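Local structure of methionine-R-sulfoxide reductase (Neisseria meningitidis, 3MMH) at residues Val42-Phe47 and Pro68-Leu73; Gly48-Gly53 and Ser110-Ser115; Leu64-Phe69 and Ala74-Pro79. The protein reduces free methionine-R-sulfoxide to methionine within a GAF-type domain, probably drawing its reducing equivalents from thioredoxin. All coordinates share one frame; numbering follows the deposited sequence.

All lie in one GAF-type domain. The centres of interactions 1 and 2 are about 9 Å apart; that of interaction 3 lies about 14 Å from either. Helix 32-47 and strands 51-58, 63-70 and 77-79 follow one another in the chain, the strands being neighbours in one antiparallel sheet. The segments of interactions 1 and 2 alternate; interactions 1 and 3 share P68 and F69, and interaction 3 is nested inside the loop closed by interaction 2. A probable hydrogen bond from Q70 N to V52 O joins interactions 1 and 2, and W51 packs on F69 and A74 of interaction 3. Interactions 2 and 3 reach methionine sulfoxide, and 1 and 3 the second subunit.

Interaction 1. Residues Val42-Phe47 and Pro68-Leu73; sequences VLKEAF and PFQGPL
The ammonium nitrogen of K44, whose aliphatic chain lies against Q70 and G71, makes its hydrogen bond just beyond the contact, where K44 NZ meets the backbone oxygen of W49. That bond fixes the far end of the chain, and the methylenes leading to it do the touching. K44 CG rests on Q70 CB at 3.7 Å, with K44 CD beside Q70 CB at 3.8 Å, while K44 CE reaches G71 N at 4.0 Å. With CG swung opposite the backbone nitrogen (chi1 -171°) the lysine leaves the helix toward the strand, and a bend at chi2 (75°) then turns it along the strand end. Lysine suits this place because its long hydrocarbon portion can cover a neighbour while its charge reaches a carbonyl further on.

No hydrogen bond joins the two segments; they meet by van der Waals contact. Q70 is held in the sheet by its backbone pairing with V52, and Q70 and A37 of helix 32-47 lie at a magnesium site. At G71 the backbone takes a phi of 117°, a value glycine adopts readily, and the absence of a CB leaves room for the P72 ring that follows. Around the contact, V42 and L43 pack on helix 11-27, and P72 of the second subunit packs on E45. The whole places the C-terminal part of helix 32-47 beside the end of strand 63-70, the helix-on-antiparallel-sheet layering of a GAF domain.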
loop_
_atom_site.group_PDB
_atom_site.type_symbol
_atom_site.label_atom_id
_atom_site.label_comp_id
_atom_site.label_asym_id
_atom_site.label_seq_id
_atom_site.Cartn_x
_atom_site.Cartn_y
_atom_site.Cartn_z
ATOM N N VAL A 42 1.691 1.992 -9.347
ATOM C CA VAL A 42 2.028 2.508 -10.684
ATOM C C VAL A 42 2.828 3.820 -10.579
ATOM O O VAL A 42 3.860 3.987 -11.243
ATOM C CB VAL A 42 0.832 2.658 -11.581
ATOM C CG1 VAL A 42 1.248 3.259 -12.919
ATOM C CG2 VAL A 42 0.170 1.340 -11.845
ATOM N N LEU A 43 2.348 4.710 -9.703
ATOM C CA LEU A 43 3.069 5.973 -9.546
ATOM C C LEU A 43 4.478 5.779 -8.998
ATOM O O LEU A 43 5.435 6.402 -9.451
ATOM C CB LEU A 43 2.274 6.919 -8.681
ATOM C CG LEU A 43 0.960 7.446 -9.258
ATOM C CD1 LEU A 43 0.186 8.191 -8.161
ATOM C CD2 LEU A 43 1.192 8.330 -10.480
ATOM N N LYS A 44 4.608 4.873 -8.001
ATOM C CA LYS A 44 5.932 4.614 -7.444
ATOM C C LYS A 44 6.875 4.060 -8.469
ATOM O O LYS A 44 8.041 4.469 -8.583
ATOM C CB LYS A 44 5.818 3.650 -6.276
ATOM C CG LYS A 44 7.083 3.459 -5.455
ATOM C CD LYS A 44 7.416 4.668 -4.497
ATOM C CE LYS A 44 8.475 4.408 -3.484
ATOM N NZ LYS A 44 9.801 4.672 -3.904
ATOM N N GLU A 45 6.423 3.095 -9.277
ATOM C CA GLU A 45 7.263 2.460 -10.295
ATOM C C GLU A 45 7.633 3.519 -11.379
ATOM O O GLU A 45 8.785 3.594 -11.814
ATOM C CB GLU A 45 6.596 1.228 -10.942
ATOM C CG GLU A 45 7.480 0.571 -11.891
ATOM C CD GLU A 45 7.056 -0.754 -12.451
ATOM O OE1 GLU A 45 5.954 -1.179 -12.220
ATOM O OE2 GLU A 45 7.861 -1.397 -13.168
ATOM N N ALA A 46 6.674 4.289 -11.840
ATOM C CA ALA A 46 6.865 5.205 -12.942
ATOM C C ALA A 46 7.774 6.364 -12.527
ATOM O O ALA A 46 8.711 6.726 -13.243
ATOM C CB ALA A 46 5.526 5.735 -13.443
ATOM N N PHE A 47 7.470 6.987 -11.386
ATOM C CA PHE A 47 8.161 8.259 -11.033
ATOM C C PHE A 47 9.234 8.084 -9.949
ATOM O O PHE A 47 10.127 8.911 -9.849
ATOM C CB PHE A 47 7.131 9.297 -10.538
ATOM C CG PHE A 47 6.229 9.762 -11.636
ATOM C CD1 PHE A 47 6.633 10.797 -12.446
ATOM C CD2 PHE A 47 4.989 9.186 -11.867
ATOM C CE1 PHE A 47 5.828 11.264 -13.493
ATOM C CE2 PHE A 47 4.240 9.626 -12.916
ATOM C CZ PHE A 47 4.646 10.648 -13.707
ATOM N N PRO A 68 -3.578 2.924 1.340
ATOM C CA PRO A 68 -2.407 2.383 0.625
ATOM C C PRO A 68 -1.372 3.439 0.262
ATOM O O PRO A 68 -1.729 4.554 -0.120
ATOM C CB PRO A 68 -3.027 1.701 -0.564
ATOM C CG PRO A 68 -4.365 1.222 -0.105
ATOM C CD PRO A 68 -4.836 2.377 0.787
ATOM N N PHE A 69 -0.110 3.028 0.252
ATOM C CA PHE A 69 1.003 3.880 -0.110
ATOM C C PHE A 69 2.233 3.036 -0.391
ATOM O O PHE A 69 2.308 1.879 0.045
ATOM C CB PHE A 69 1.312 4.887 0.978
ATOM C CG PHE A 69 1.946 4.266 2.259
ATOM C CD1 PHE A 69 1.168 3.756 3.247
ATOM C CD2 PHE A 69 3.316 4.236 2.346
ATOM C CE1 PHE A 69 1.766 3.231 4.387
ATOM C CE2 PHE A 69 3.919 3.708 3.520
ATOM C CZ PHE A 69 3.126 3.233 4.508
ATOM N N GLN A 70 3.211 3.627 -1.030
ATOM C CA GLN A 70 4.544 3.092 -1.195
ATOM C C GLN A 70 5.548 4.078 -0.667
ATOM O O GLN A 70 5.381 5.290 -0.779
ATOM C CB GLN A 70 4.795 2.701 -2.652
ATOM C CG GLN A 70 3.804 1.710 -3.174
ATOM C CD GLN A 70 4.160 0.496 -3.862
ATOM O OE1 GLN A 70 3.290 -0.297 -4.299
ATOM N NE2 GLN A 70 5.415 0.290 -4.016
ATOM N N GLY A 71 6.626 3.541 -0.097
ATOM C CA GLY A 71 7.627 4.317 0.579
ATOM C C GLY A 71 7.706 3.950 2.069
ATOM O O GLY A 71 7.041 2.981 2.510
ATOM N N PRO A 72 8.505 4.644 2.875
ATOM C CA PRO A 72 8.684 4.297 4.285
ATOM C C PRO A 72 7.425 4.525 5.127
ATOM O O PRO A 72 6.548 5.304 4.758
ATOM C CB PRO A 72 9.866 5.169 4.714
ATOM C CG PRO A 72 9.774 6.348 3.784
ATOM C CD PRO A 72 9.373 5.756 2.462
ATOM N N LEU A 73 7.519 4.126 6.389
ATOM C CA LEU A 73 6.222 4.000 7.186
ATOM C C LEU A 73 5.959 5.471 7.430
ATOM O O LEU A 73 6.810 6.361 7.363
ATOM C CB LEU A 73 6.447 3.237 8.491
ATOM C CG LEU A 73 7.431 3.880 9.469
ATOM C CD1 LEU A 73 6.715 4.880 10.363
ATOM C CD2 LEU A 73 8.143 2.823 10.299
#

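Interaction 2. Residues Gly48-Gly53 and Ser110-Ser115; sequences GWFWVG and SSLSRS. With SME (methionine sulfoxide), chain C.
S110 meets the edge of the F50 ring: S110 OG lies near the ring plane, 3.5 Å from F50 CZ. The same oxygen accepts a hydrogen bond from L112 N (3.1 Å from S110 OG, 166°), which makes residues 110-112 an ST turn, and serine suits the spot because its short hydroxyl can reach the backbone N-H two residues on. L112, brought round by this turn, crosses the phenyl group at about a right angle, with L112 CB 3.8 Å from F50 CZ. S113 follows with a looser touch, S113 CB to F50 CD2 at 4.3 Å; its buried amide nitrogen finds no partner in the model. R114 and S115 together face S135 in a classic beta bulge.

Across the contact, F50 and W51 form a second classic bulge, facing D134. F50 reaches residues 110-113 with CG opposite its backbone nitrogen (chi1 -179°); a flat phenyl ring suits this place, meeting S110 at its edge while L112 and S113 approach obliquely. Its neighbour W51 offers the flat indole to the substrate: the sulfoxide methyl, SME CE, sits 3.4 Å above the plane over the ring centre, as befits an aromatic wall of the methionine sulfoxide pocket.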
loop_
_atom_site.group_PDB
_atom_site.type_symbol
_atom_site.label_atom_id
_atom_site.label_comp_id
_atom_site.label_asym_id
_atom_site.label_seq_id
_atom_site.Cartn_x
_atom_site.Cartn_y
_atom_site.Cartn_z
ATOM N N GLY A 48 9.186 7.001 -9.165
ATOM C CA GLY A 48 10.236 6.769 -8.208
ATOM C C GLY A 48 10.262 7.726 -7.065
ATOM O O GLY A 48 11.286 7.826 -6.348
ATOM N N TRP A 49 9.177 8.432 -6.762
ATOM C CA TRP A 49 9.127 9.341 -5.660
ATOM C C TRP A 49 9.425 8.599 -4.389
ATOM O O TRP A 49 9.129 7.442 -4.214
ATOM C CB TRP A 49 7.738 10.000 -5.568
ATOM C CG TRP A 49 7.363 10.852 -6.732
ATOM C CD1 TRP A 49 8.172 11.731 -7.398
ATOM C CD2 TRP A 49 6.121 10.872 -7.397
ATOM N NE1 TRP A 49 7.494 12.349 -8.416
ATOM C CE2 TRP A 49 6.225 11.861 -8.420
ATOM C CE3 TRP A 49 4.916 10.235 -7.245
ATOM C CZ2 TRP A 49 5.143 12.178 -9.254
ATOM C CZ3 TRP A 49 3.862 10.570 -8.081
ATOM C CH2 TRP A 49 3.961 11.532 -9.090
ATOM N N PHE A 50 9.951 9.320 -3.409
ATOM C CA PHE A 50 10.252 8.790 -2.078
ATOM C C PHE A 50 9.010 8.182 -1.393
ATOM O O PHE A 50 9.124 7.102 -0.765
ATOM C CB PHE A 50 10.781 9.944 -1.208
ATOM C CG PHE A 50 11.147 9.573 0.179
ATOM C CD1 PHE A 50 12.228 8.726 0.455
ATOM C CD2 PHE A 50 10.435 10.110 1.236
ATOM C CE1 PHE A 50 12.547 8.355 1.764
ATOM C CE2 PHE A 50 10.764 9.760 2.542
ATOM C CZ PHE A 50 11.870 8.998 2.759
ATOM N N TRP A 51 7.867 8.815 -1.494
ATOM C CA TRP A 51 6.665 8.350 -0.907
ATOM C C TRP A 51 5.534 8.737 -1.782
ATOM O O TRP A 51 5.453 9.879 -2.261
ATOM C CB TRP A 51 6.506 8.970 0.509
ATOM C CG TRP A 51 5.569 8.302 1.464
ATOM C CD1 TRP A 51 5.954 7.408 2.439
ATOM C CD2 TRP A 51 4.132 8.402 1.546
ATOM N NE1 TRP A 51 4.855 7.011 3.115
ATOM C CE2 TRP A 51 3.721 7.594 2.609
ATOM C CE3 TRP A 51 3.160 9.151 0.876
ATOM C CZ2 TRP A 51 2.404 7.465 3.006
ATOM C CZ3 TRP A 51 1.853 9.030 1.224
ATOM C CH2 TRP A 51 1.465 8.185 2.278
ATOM N N VAL A 52 4.561 7.855 -1.978
ATOM C CA VAL A 52 3.355 8.208 -2.711
ATOM C C VAL A 52 2.186 7.338 -2.229
ATOM O O VAL A 52 2.344 6.116 -2.133
ATOM C CB VAL A 52 3.490 8.163 -4.248
ATOM C CG1 VAL A 52 3.993 6.813 -4.741
ATOM C CG2 VAL A 52 2.233 8.614 -4.951
ATOM N N GLY A 53 1.053 7.933 -1.960
ATOM C CA GLY A 53 -0.060 7.188 -1.443
ATOM C C GLY A 53 -1.205 8.020 -1.037
ATOM O O GLY A 53 -1.333 9.193 -1.497
ATOM N N SER A 110 8.478 11.517 7.770
ATOM C CA SER A 110 9.880 11.180 7.594
ATOM C C SER A 110 10.692 12.396 7.654
ATOM O O SER A 110 10.317 13.416 7.057
ATOM C CB SER A 110 10.072 10.496 6.258
ATOM O OG SER A 110 11.429 10.336 5.957
ATOM N N SER A 111 11.856 12.294 8.277
ATOM C CA SER A 111 12.812 13.427 8.325
ATOM C C SER A 111 13.427 13.689 6.932
ATOM O O SER A 111 14.030 14.714 6.705
ATOM C CB SER A 111 13.983 13.156 9.295
ATOM O OG SER A 111 14.722 12.001 8.865
ATOM N N LEU A 112 13.300 12.768 5.993
ATOM C CA LEU A 112 14.070 12.808 4.720
ATOM C C LEU A 112 13.335 13.574 3.579
ATOM O O LEU A 112 13.962 13.941 2.600
ATOM C CB LEU A 112 14.381 11.423 4.233
ATOM C CG LEU A 112 15.172 10.543 5.190
ATOM C CD1 LEU A 112 15.348 9.187 4.515
ATOM C CD2 LEU A 112 16.537 11.200 5.385
ATOM N N SER A 113 12.010 13.768 3.693
ATOM C CA SER A 113 11.316 14.451 2.609
ATOM C C SER A 113 11.605 15.961 2.614
ATOM O O SER A 113 11.657 16.624 3.658
ATOM C CB SER A 113 9.833 14.134 2.625
ATOM O OG SER A 113 9.347 14.478 3.879
ATOM N N ARG A 114 11.792 16.482 1.417
ATOM C CA ARG A 114 12.076 17.880 1.130
ATOM C C ARG A 114 11.041 18.634 0.309
ATOM O O ARG A 114 10.983 19.876 0.391
ATOM C CB ARG A 114 13.471 18.048 0.520
ATOM C CG ARG A 114 14.608 17.487 1.449
ATOM C CD ARG A 114 15.993 17.910 1.079
ATOM N NE ARG A 114 16.126 19.347 1.384
ATOM C CZ ARG A 114 17.198 20.061 1.028
ATOM N NH1 ARG A 114 18.157 19.500 0.317
ATOM N NH2 ARG A 114 17.230 21.327 1.344
ATOM N N SER A 115 10.230 17.950 -0.465
ATOM C CA SER A 115 9.187 18.606 -1.224
ATOM C C SER A 115 7.983 17.689 -1.307
ATOM O O SER A 115 8.123 16.487 -1.039
ATOM C CB SER A 115 9.668 19.036 -2.611
ATOM O OG SER A 115 10.024 17.952 -3.448
HETATM N N SME C . 3.834 15.669 4.965
HETATM C CA SME C . 2.396 15.397 5.199
HETATM C CB SME C . 2.155 14.172 6.106
HETATM C CG SME C . 2.132 12.810 5.391
HETATM S S SME C . 3.730 12.197 5.044
HETATM O OE SME C . 4.762 13.076 4.524
HETATM C CE SME C . 3.317 10.742 4.177
HETATM C C SME C . 1.708 16.629 5.716
HETATM O O SME C . 0.479 16.579 5.867
HETATM O OXT SME C . 2.404 17.692 5.947
#

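Interaction 3. Residues Leu64-Phe69 and Ala74-Pro79. With SME (methionine sulfoxide), chain C.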
loop_
_atom_site.group_PDB
_atom_site.type_symbol
_atom_site.label_atom_id
_atom_site.label_comp_id
_atom_site.label_asym_id
_atom_site.label_seq_id
_atom_site.Cartn_x
_atom_site.Cartn_y
_atom_site.Cartn_z
ATOM N N LEU A 64 -7.690 12.560 8.668
ATOM C CA LEU A 64 -7.231 11.752 7.551
ATOM C C LEU A 64 -6.552 10.508 8.137
ATOM O O LEU A 64 -5.716 10.639 9.039
ATOM C CB LEU A 64 -6.271 12.535 6.722
ATOM C CG LEU A 64 -6.877 13.646 5.833
ATOM C CD1 LEU A 64 -5.847 14.605 5.317
ATOM C CD2 LEU A 64 -7.690 13.013 4.661
ATOM N N VAL A 65 -6.866 9.328 7.622
ATOM C CA VAL A 65 -6.354 8.054 8.060
ATOM C C VAL A 65 -5.564 7.398 6.910
ATOM O O VAL A 65 -6.040 7.320 5.775
ATOM C CB VAL A 65 -7.550 7.176 8.459
ATOM C CG1 VAL A 65 -7.101 5.807 8.924
ATOM C CG2 VAL A 65 -8.320 7.857 9.641
ATOM N N LEU A 66 -4.368 6.922 7.182
ATOM C CA LEU A 66 -3.491 6.349 6.230
ATOM C C LEU A 66 -4.130 5.202 5.507
ATOM O O LEU A 66 -4.740 4.325 6.117
ATOM C CB LEU A 66 -2.213 5.869 6.942
ATOM C CG LEU A 66 -1.065 5.295 6.085
ATOM C CD1 LEU A 66 -0.566 6.341 5.113
ATOM C CD2 LEU A 66 -0.000 4.828 7.133
ATOM N N ALA A 67 -3.993 5.162 4.192
ATOM C CA ALA A 67 -4.549 4.170 3.286
ATOM C C ALA A 67 -3.380 3.567 2.507
ATOM O O ALA A 67 -2.228 3.765 2.880
ATOM C CB ALA A 67 -5.709 4.768 2.512
ATOM N N PRO A 68 -3.578 2.924 1.340
ATOM C CA PRO A 68 -2.407 2.383 0.625
ATOM C C PRO A 68 -1.372 3.439 0.262
ATOM O O PRO A 68 -1.729 4.554 -0.120
ATOM C CB PRO A 68 -3.027 1.701 -0.564
ATOM C CG PRO A 68 -4.365 1.222 -0.105
ATOM C CD PRO A 68 -4.836 2.377 0.787
ATOM N N PHE A 69 -0.110 3.028 0.252
ATOM C CA PHE A 69 1.003 3.880 -0.110
ATOM C C PHE A 69 2.233 3.036 -0.391
ATOM O O PHE A 69 2.308 1.879 0.045
ATOM C CB PHE A 69 1.312 4.887 0.978
ATOM C CG PHE A 69 1.946 4.266 2.259
ATOM C CD1 PHE A 69 1.168 3.756 3.247
ATOM C CD2 PHE A 69 3.316 4.236 2.346
ATOM C CE1 PHE A 69 1.766 3.231 4.387
ATOM C CE2 PHE A 69 3.919 3.708 3.520
ATOM C CZ PHE A 69 3.126 3.233 4.508
ATOM N N ALA A 74 4.696 5.709 7.733
ATOM C CA ALA A 74 4.123 7.026 7.833
ATOM C C ALA A 74 3.214 7.171 9.003
ATOM O O ALA A 74 2.761 6.198 9.622
ATOM C CB ALA A 74 3.309 7.399 6.522
ATOM N N CYS A 75 2.921 8.401 9.368
ATOM C CA CYS A 75 1.887 8.777 10.356
ATOM C C CYS A 75 0.584 8.187 9.986
ATOM O O CYS A 75 0.197 8.295 8.822
ATOM C CB CYS A 75 1.675 10.306 10.445
ATOM S SG CYS A 75 3.210 11.311 10.676
ATOM N N THR A 76 -0.195 7.627 10.906
ATOM C CA THR A 76 -1.478 7.057 10.563
ATOM C C THR A 76 -2.633 8.021 10.521
ATOM O O THR A 76 -3.601 7.719 9.874
ATOM C CB THR A 76 -1.838 5.800 11.342
ATOM O OG1 THR A 76 -2.040 6.187 12.701
ATOM C CG2 THR A 76 -0.741 4.711 11.218
ATOM N N ARG A 77 -2.492 9.141 11.193
ATOM C CA ARG A 77 -3.548 10.104 11.393
ATOM C C ARG A 77 -3.099 11.522 11.244
ATOM O O ARG A 77 -2.158 11.891 11.811
ATOM C CB ARG A 77 -4.252 9.902 12.748
ATOM C CG ARG A 77 -5.116 8.651 12.723
ATOM C CD ARG A 77 -5.838 8.280 13.947
ATOM N NE ARG A 77 -6.590 7.052 13.649
ATOM C CZ ARG A 77 -7.861 6.912 13.288
ATOM N NH1 ARG A 77 -8.660 7.948 13.163
ATOM N NH2 ARG A 77 -8.335 5.692 13.088
ATOM N N ILE A 78 -3.815 12.306 10.457
ATOM C CA ILE A 78 -3.541 13.743 10.267
ATOM C C ILE A 78 -4.864 14.499 10.564
ATOM O O ILE A 78 -5.843 14.328 9.859
ATOM C CB ILE A 78 -3.005 14.044 8.845
ATOM C CG1 ILE A 78 -1.691 13.272 8.586
ATOM C CG2 ILE A 78 -2.728 15.548 8.705
ATOM C CD1 ILE A 78 -1.245 13.348 7.181
ATOM N N PRO A 79 -4.870 15.351 11.581
ATOM C CA PRO A 79 -6.064 16.117 11.860
ATOM C C PRO A 79 -6.463 17.046 10.711
ATOM O O PRO A 79 -5.589 17.651 10.069
ATOM C CB PRO A 79 -5.721 16.904 13.122
ATOM C CG PRO A 79 -4.591 16.188 13.709
ATOM C CD PRO A 79 -3.820 15.600 12.587
HETATM N N SME C . 3.834 15.669 4.965
HETATM C CA SME C . 2.396 15.397 5.199
HETATM C CB SME C . 2.155 14.172 6.106
HETATM C CG SME C . 2.132 12.810 5.391
HETATM S S SME C . 3.730 12.197 5.044
HETATM O OE SME C . 4.762 13.076 4.524
HETATM C CE SME C . 3.317 10.742 4.177
HETATM C C SME C . 1.708 16.629 5.716
HETATM O O SME C . 0.479 16.579 5.867
HETATM O OXT SME C . 2.404 17.692 5.947
#
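L64 and I78 form the antiparallel hydrogen-bonded pair: L64 N donates to I78 O at 2.8 Å and I78 N to L64 O at 2.9 Å, the latter lying in the carbonyl plane. L64 O also receives a CA-H...O contact from R77 CA at 3.2 Å. A third bond runs from L66 N to T76 O (2.9 Å), with the donor tilted 31° from the carbonyl plane; V65 CA adds a CA-H...O contact to the same oxygen. This ladder makes a beta hairpin of strands 63-70 and 77-79, the latter an outermost strand of the GAF sheet within the chain.

V65 and R77 form the non-hydrogen-bonded pair. R77's long chain lays its guanidinium against V65 CG2, 3.5 Å above one face, while its nitrogens reach acids: NE bridges to E29 of the second subunit and NH1 to E63. T76 OG1 also bonds E29 of the second subunit, A74 O is held by N38 ND2 of that subunit, and C75 O by Y55 OH. C75 SG forms a disulfide with C109. Apolar L66, CG opposite its backbone nitrogen (chi1 -176°), turns CD2 toward A74 CB (4.2 Å). In the conformer described, apolar I78 puts CD1 near CB of the bound methionine sulfoxide.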